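PDB 5LG5: allantoin racemase from Pseudomonas fluorescens, which catalyses the racemisation of allantoin, interconverting its two enantiomers, and probably also racemises 5-monosubstituted hydantoins, as a member of the HyuE family. Local coordinates for residues A109-T114 and R169-E174; Q163-I168 and Q192-P197. All blocks are in the same frame, centred on the assembly; numbering follows the deposited sequence.

Contact 1: residues A109-T114 and R169-E174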
loop_
_atom_site.group_PDB
_atom_site.type_symbol
_atom_site.label_atom_id
_atom_site.label_comp_id
_atom_site.label_asym_id
_atom_site.label_seq_id
_atom_site.Cartn_x
_atom_site.Cartn_y
_atom_site.Cartn_z
ATOM N N ALA E 109 2.008 -9.402 15.296
ATOM C CA ALA E 109 3.128 -8.789 14.594
ATOM C C ALA E 109 4.426 -9.473 15.007
ATOM O O ALA E 109 4.550 -9.937 16.152
ATOM C CB ALA E 109 3.185 -7.270 14.898
ATOM N N TYR E 110 5.381 -9.565 14.077
ATOM C CA TYR E 110 6.687 -10.158 14.384
ATOM C C TYR E 110 7.797 -9.143 14.115
ATOM O O TYR E 110 7.626 -8.221 13.320
ATOM C CB TYR E 110 6.928 -11.454 13.584
ATOM C CG TYR E 110 7.156 -11.210 12.104
ATOM C CD1 TYR E 110 6.096 -11.217 11.214
ATOM C CD2 TYR E 110 8.428 -10.959 11.601
ATOM C CE1 TYR E 110 6.286 -10.977 9.874
ATOM C CE2 TYR E 110 8.629 -10.728 10.247
ATOM C CZ TYR E 110 7.548 -10.740 9.400
ATOM O OH TYR E 110 7.728 -10.509 8.067
ATOM N N SER E 111 8.933 -9.309 14.783
ATOM C CA SER E 111 10.117 -8.516 14.460
ATOM C C SER E 111 11.281 -9.431 14.155
ATOM O O SER E 111 11.369 -10.548 14.664
ATOM C CB SER E 111 10.496 -7.531 15.585
ATOM O OG SER E 111 9.641 -6.399 15.606
ATOM N N VAL E 112 12.159 -8.967 13.288
ATOM C CA VAL E 112 13.344 -9.711 12.959
ATOM C C VAL E 112 14.538 -9.052 13.619
ATOM O O VAL E 112 14.702 -7.841 13.535
ATOM C CB VAL E 112 13.546 -9.753 11.429
ATOM C CG1 VAL E 112 14.788 -10.568 11.076
ATOM C CG2 VAL E 112 12.290 -10.317 10.746
ATOM N N VAL E 113 15.363 -9.839 14.290
ATOM C CA VAL E 113 16.599 -9.304 14.830
ATOM C C VAL E 113 17.737 -9.849 14.005
ATOM O O VAL E 113 17.938 -11.059 13.943
ATOM C CB VAL E 113 16.826 -9.668 16.307
ATOM C CG1 VAL E 113 18.192 -9.164 16.745
ATOM C CG2 VAL E 113 15.715 -9.088 17.184
ATOM N N THR E 114 18.468 -8.966 13.339
ATOM C CA THR E 114 19.559 -9.436 12.498
ATOM C C THR E 114 20.886 -8.982 13.088
ATOM O O THR E 114 20.951 -8.557 14.254
ATOM C CB THR E 114 19.395 -8.983 11.004
ATOM O OG1 THR E 114 20.390 -9.605 10.175
ATOM C CG2 THR E 114 19.480 -7.471 10.862
ATOM N N ARG E 169 8.865 -3.917 23.178
ATOM C CA ARG E 169 8.421 -2.731 23.902
ATOM C C ARG E 169 8.032 -1.577 22.984
ATOM O O ARG E 169 6.931 -1.034 23.087
ATOM C CB ARG E 169 9.520 -2.276 24.868
ATOM C CG ARG E 169 9.237 -0.969 25.577
ATOM C CD ARG E 169 10.225 -0.727 26.710
ATOM N NE ARG E 169 11.344 0.097 26.264
ATOM C CZ ARG E 169 11.291 1.408 26.045
ATOM N NH1 ARG E 169 10.152 2.081 26.213
ATOM N NH2 ARG E 169 12.381 2.046 25.635
ATOM N N GLU E 170 8.933 -1.224 22.072
ATOM C CA GLU E 170 8.732 -0.070 21.207
ATOM C C GLU E 170 7.985 -0.377 19.911
ATOM O O GLU E 170 7.167 0.421 19.459
ATOM C CB GLU E 170 10.073 0.602 20.920
ATOM C CG GLU E 170 10.761 1.085 22.183
ATOM C CD GLU E 170 12.089 1.734 21.901
ATOM O OE1 GLU E 170 12.538 1.666 20.733
ATOM O OE2 GLU E 170 12.671 2.323 22.842
ATOM N N ASP E 171 8.284 -1.509 19.290
ATOM C CA ASP E 171 7.683 -1.819 18.001
ATOM C C ASP E 171 6.420 -2.678 18.111
ATOM O O ASP E 171 5.753 -2.940 17.100
ATOM C CB ASP E 171 8.702 -2.499 17.078
ATOM C CG ASP E 171 9.991 -1.717 16.954
ATOM O OD1 ASP E 171 9.932 -0.484 17.089
ATOM O OD2 ASP E 171 11.058 -2.331 16.723
ATOM N N LYS E 172 6.119 -3.145 19.321
ATOM C CA LYS E 172 4.946 -4.022 19.557
ATOM C C LYS E 172 5.046 -5.384 18.876
ATOM O O LYS E 172 4.025 -5.977 18.475
ATOM C CB LYS E 172 3.625 -3.342 19.190
ATOM C CG LYS E 172 3.400 -2.038 19.935
ATOM C CD LYS E 172 3.555 -2.263 21.440
ATOM C CE LYS E 172 3.414 -0.948 22.208
ATOM N NZ LYS E 172 2.527 -1.068 23.394
ATOM N N ALA E 173 6.274 -5.873 18.729
ATOM C CA ALA E 173 6.474 -7.226 18.254
ATOM C C ALA E 173 5.867 -8.184 19.277
ATOM O O ALA E 173 5.932 -7.949 20.496
ATOM C CB ALA E 173 7.954 -7.517 18.088
ATOM N N GLU E 174 5.306 -9.282 18.794
ATOM C CA GLU E 174 4.758 -10.281 19.692
ATOM C C GLU E 174 5.522 -11.570 19.528
ATOM O O GLU E 174 5.430 -12.483 20.349
ATOM C CB GLU E 174 3.277 -10.482 19.410
ATOM C CG GLU E 174 2.511 -9.180 19.528
ATOM C CD GLU E 174 1.031 -9.364 19.405
ATOM O OE1 GLU E 174 0.598 -10.520 19.185
ATOM O OE2 GLU E 174 0.300 -8.352 19.539
#
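Ala109, just ahead of strand 110-114, meets the turn that follows helix 153-171 with both its methyl and its carbonyl. Ala109 CB lies 3.9 Å from Lys172 O, and Ala109 O accepts a 2.8 Å hydrogen bond from Glu174 N. The bond is fairly straight at hydrogen (158°), but the donor sits 37° out of the carbonyl plane. Glu174 CB follows its own amide in, 3.5 Å from Ala109 O, while its extended chain carries the carboxylate past the contact, OE1 to His108 N and OE2 to Thr224 OG1 of the second subunit. The side chain of Tyr110 leaves the backbone away from the turn, and its hydroxyl is hydrogen-bonded to Leu132 O. Ser111 points back toward the turn: Ser111 OG packs 3.2 Å from Ala173 CB, and Ser111 CB lies 3.6 Å from the same methyl. With OG beside the backbone N (chi1 -76°), the hydroxyl's hydrogen bond is to Ser138 OG. The Asp171 carboxylate has a hydrogen bond with Ser138 and a salt bridge with Arg140. Lys172, the first residue to leave helical angles, has positive phi and turns the chain toward the sheet; Ser111 pairs with Val175 and Cys177 through its backbone. In this parallel alpha/beta sheet of order 2-1-3-4, the beta-alpha-beta crossover from strand 136-141 through helix 153-171 to strand 175-179 passes over strand 110-114, which lies between the two.

Contact 2: residues Q163-I168 and Q192-P197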
loop_
_atom_site.group_PDB
_atom_site.type_symbol
_atom_site.label_atom_id
_atom_site.label_comp_id
_atom_site.label_asym_id
_atom_site.label_seq_id
_atom_site.Cartn_x
_atom_site.Cartn_y
_atom_site.Cartn_z
ATOM N N GLN E 163 17.830 -5.964 21.352
ATOM C CA GLN E 163 17.006 -5.583 20.201
ATOM C C GLN E 163 15.636 -6.233 20.269
ATOM O O GLN E 163 14.629 -5.606 19.954
ATOM C CB GLN E 163 17.699 -5.936 18.881
ATOM C CG GLN E 163 18.949 -5.117 18.628
ATOM C CD GLN E 163 18.679 -3.639 18.773
ATOM O OE1 GLN E 163 17.651 -3.135 18.313
ATOM N NE2 GLN E 163 19.589 -2.933 19.440
ATOM N N ALA E 164 15.601 -7.492 20.697
ATOM C CA ALA E 164 14.329 -8.184 20.868
ATOM C C ALA E 164 13.457 -7.468 21.900
ATOM O O ALA E 164 12.248 -7.304 21.704
ATOM C CB ALA E 164 14.554 -9.632 21.262
ATOM N N GLU E 165 14.072 -7.038 22.999
ATOM C CA GLU E 165 13.335 -6.319 24.036
ATOM C C GLU E 165 12.789 -5.000 23.500
ATOM O O GLU E 165 11.653 -4.621 23.793
ATOM C CB GLU E 165 14.217 -6.109 25.274
ATOM C CG GLU E 165 14.470 -7.403 26.026
ATOM C CD GLU E 165 15.439 -7.249 27.192
ATOM O OE1 GLU E 165 16.249 -6.288 27.184
ATOM O OE2 GLU E 165 15.402 -8.115 28.100
ATOM N N LEU E 166 13.595 -4.313 22.693
ATOM C CA LEU E 166 13.164 -3.053 22.103
ATOM C C LEU E 166 12.039 -3.281 21.100
ATOM O O LEU E 166 11.077 -2.512 21.031
ATOM C CB LEU E 166 14.345 -2.344 21.433
ATOM C CG LEU E 166 15.437 -1.793 22.350
ATOM C CD1 LEU E 166 16.622 -1.282 21.536
ATOM C CD2 LEU E 166 14.877 -0.659 23.217
ATOM N N ALA E 167 12.165 -4.352 20.328
ATOM C CA ALA E 167 11.152 -4.696 19.347
ATOM C C ALA E 167 9.801 -4.930 20.025
ATOM O O ALA E 167 8.769 -4.422 19.575
ATOM C CB ALA E 167 11.585 -5.923 18.563
ATOM N N ILE E 168 9.820 -5.665 21.130
ATOM C CA ILE E 168 8.598 -5.941 21.880
ATOM C C ILE E 168 8.019 -4.658 22.473
ATOM O O ILE E 168 6.842 -4.319 22.255
ATOM C CB ILE E 168 8.884 -6.958 23.014
ATOM C CG1 ILE E 168 9.325 -8.289 22.418
ATOM C CG2 ILE E 168 7.688 -7.116 23.938
ATOM C CD1 ILE E 168 10.096 -9.175 23.386
ATOM N N GLN E 192 13.300 -17.355 26.619
ATOM C CA GLN E 192 13.354 -17.333 28.076
ATOM C C GLN E 192 13.646 -15.930 28.584
ATOM O O GLN E 192 13.107 -15.494 29.597
ATOM C CB GLN E 192 14.400 -18.323 28.594
ATOM C CG GLN E 192 13.942 -19.775 28.600
ATOM C CD GLN E 192 12.687 -20.000 29.443
ATOM O OE1 GLN E 192 11.562 -19.753 28.994
ATOM N NE2 GLN E 192 12.884 -20.428 30.689
ATOM N N ARG E 193 14.491 -15.223 27.843
ATOM C CA ARG E 193 14.934 -13.892 28.222
ATOM C C ARG E 193 13.903 -12.803 27.867
ATOM O O ARG E 193 13.908 -11.735 28.475
ATOM C CB ARG E 193 16.320 -13.628 27.602
ATOM C CG ARG E 193 17.463 -14.374 28.328
ATOM C CD ARG E 193 18.815 -14.341 27.581
ATOM N NE ARG E 193 19.665 -13.166 27.834
ATOM C CZ ARG E 193 20.993 -13.172 27.702
ATOM N NH1 ARG E 193 21.613 -14.305 27.392
ATOM N NH2 ARG E 193 21.712 -12.080 27.942
ATOM N N THR E 194 13.020 -13.077 26.900
ATOM C CA THR E 194 12.002 -12.097 26.461
ATOM C C THR E 194 10.555 -12.396 26.854
ATOM O O THR E 194 9.745 -11.479 26.993
ATOM C CB THR E 194 12.023 -11.905 24.926
ATOM O OG1 THR E 194 11.827 -13.174 24.281
ATOM C CG2 THR E 194 13.353 -11.317 24.489
ATOM N N GLY E 195 10.217 -13.676 26.978
ATOM C CA GLY E 195 8.849 -14.081 27.257
ATOM C C GLY E 195 7.886 -14.108 26.074
ATOM O O GLY E 195 6.663 -14.128 26.271
ATOM N N VAL E 196 8.422 -14.108 24.851
ATOM C CA VAL E 196 7.610 -14.249 23.630
ATOM C C VAL E 196 8.124 -15.418 22.775
ATOM O O VAL E 196 9.264 -15.845 22.952
ATOM C CB VAL E 196 7.575 -12.930 22.807
ATOM C CG1 VAL E 196 7.155 -11.778 23.689
ATOM C CG2 VAL E 196 8.931 -12.652 22.166
ATOM N N PRO E 197 7.282 -15.961 21.869
ATOM C CA PRO E 197 7.794 -17.022 20.984
ATOM C C PRO E 197 8.935 -16.518 20.110
ATOM O O PRO E 197 8.872 -15.397 19.617
ATOM C CB PRO E 197 6.590 -17.362 20.095
ATOM C CG PRO E 197 5.384 -16.860 20.852
ATOM C CD PRO E 197 5.868 -15.644 21.593
#
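Arg193 comes near Glu165 only through its carbonyl, at the outer margin of the helix pair, and the two meet loosely. Glu165 is extended beyond CG, which carries Glu165 OE2 to 3.9 Å from Arg193 O. The charged ends stand 6.6 Å apart (Glu165 OE2 to Arg193 NE), and Arg193 NH2 forms its salt bridge with Glu158 OE1, farther back on helix 153-171. Thr194 carries the middle of the contact. Its OG1 sits between the backbone N and the carbonyl carbon (chi1 57°) and hydrogen-bonds Ile190 O one turn earlier in its own helix, which leaves the hydrocarbon branch to face helix 153-171. There Thr194 CG2 rests 3.8 Å from Ala164 CB, and Ile168 slants over Thr194, with Ile168 CD1 3.7 Å from Thr194 CB. Gly195, the first residue past helix 187-194, has positive phi. The chain then brings Val196 round to the same isoleucine. Ile168 and Val196 reach toward each other tip to tip, with Ile168 CD1 3.9 Å from both Val196 CG1 and Val196 CG2, so that one methyl touches both Thr194 and the two branches of the valine. The contact is thus apolar at its centre and polar at the solvent side. Beneath it, Ala164 and Val196 both pack on Ile176 of strand 175-179, and Ile222 of the second subunit touches Val196; the next face of helix 153-171, through Ala167, lies on strands 110-114 and 136-141.

From the N terminus, the chain first completes the sheet ending at strand 92-94, then enters a second one with strand 110-114. Contact 1 closes the loop from there through strand 136-141 to the end of helix 153-171. Contact 2 starts inside that loop, at 163-168, and closes beyond it at 192-197, so the two cross rather than nest. Both use helix 153-171, contact 1 at its C-terminal end and contact 2 along its last turns. They touch directly: Ala173 N lies 3.0 Å from Ala167 O, probably hydrogen-bonded, and Glu174 O packs on Val196 and Pro197. Together they tie the helix to strand 110-114 and helix 187-194, beside the second subunit.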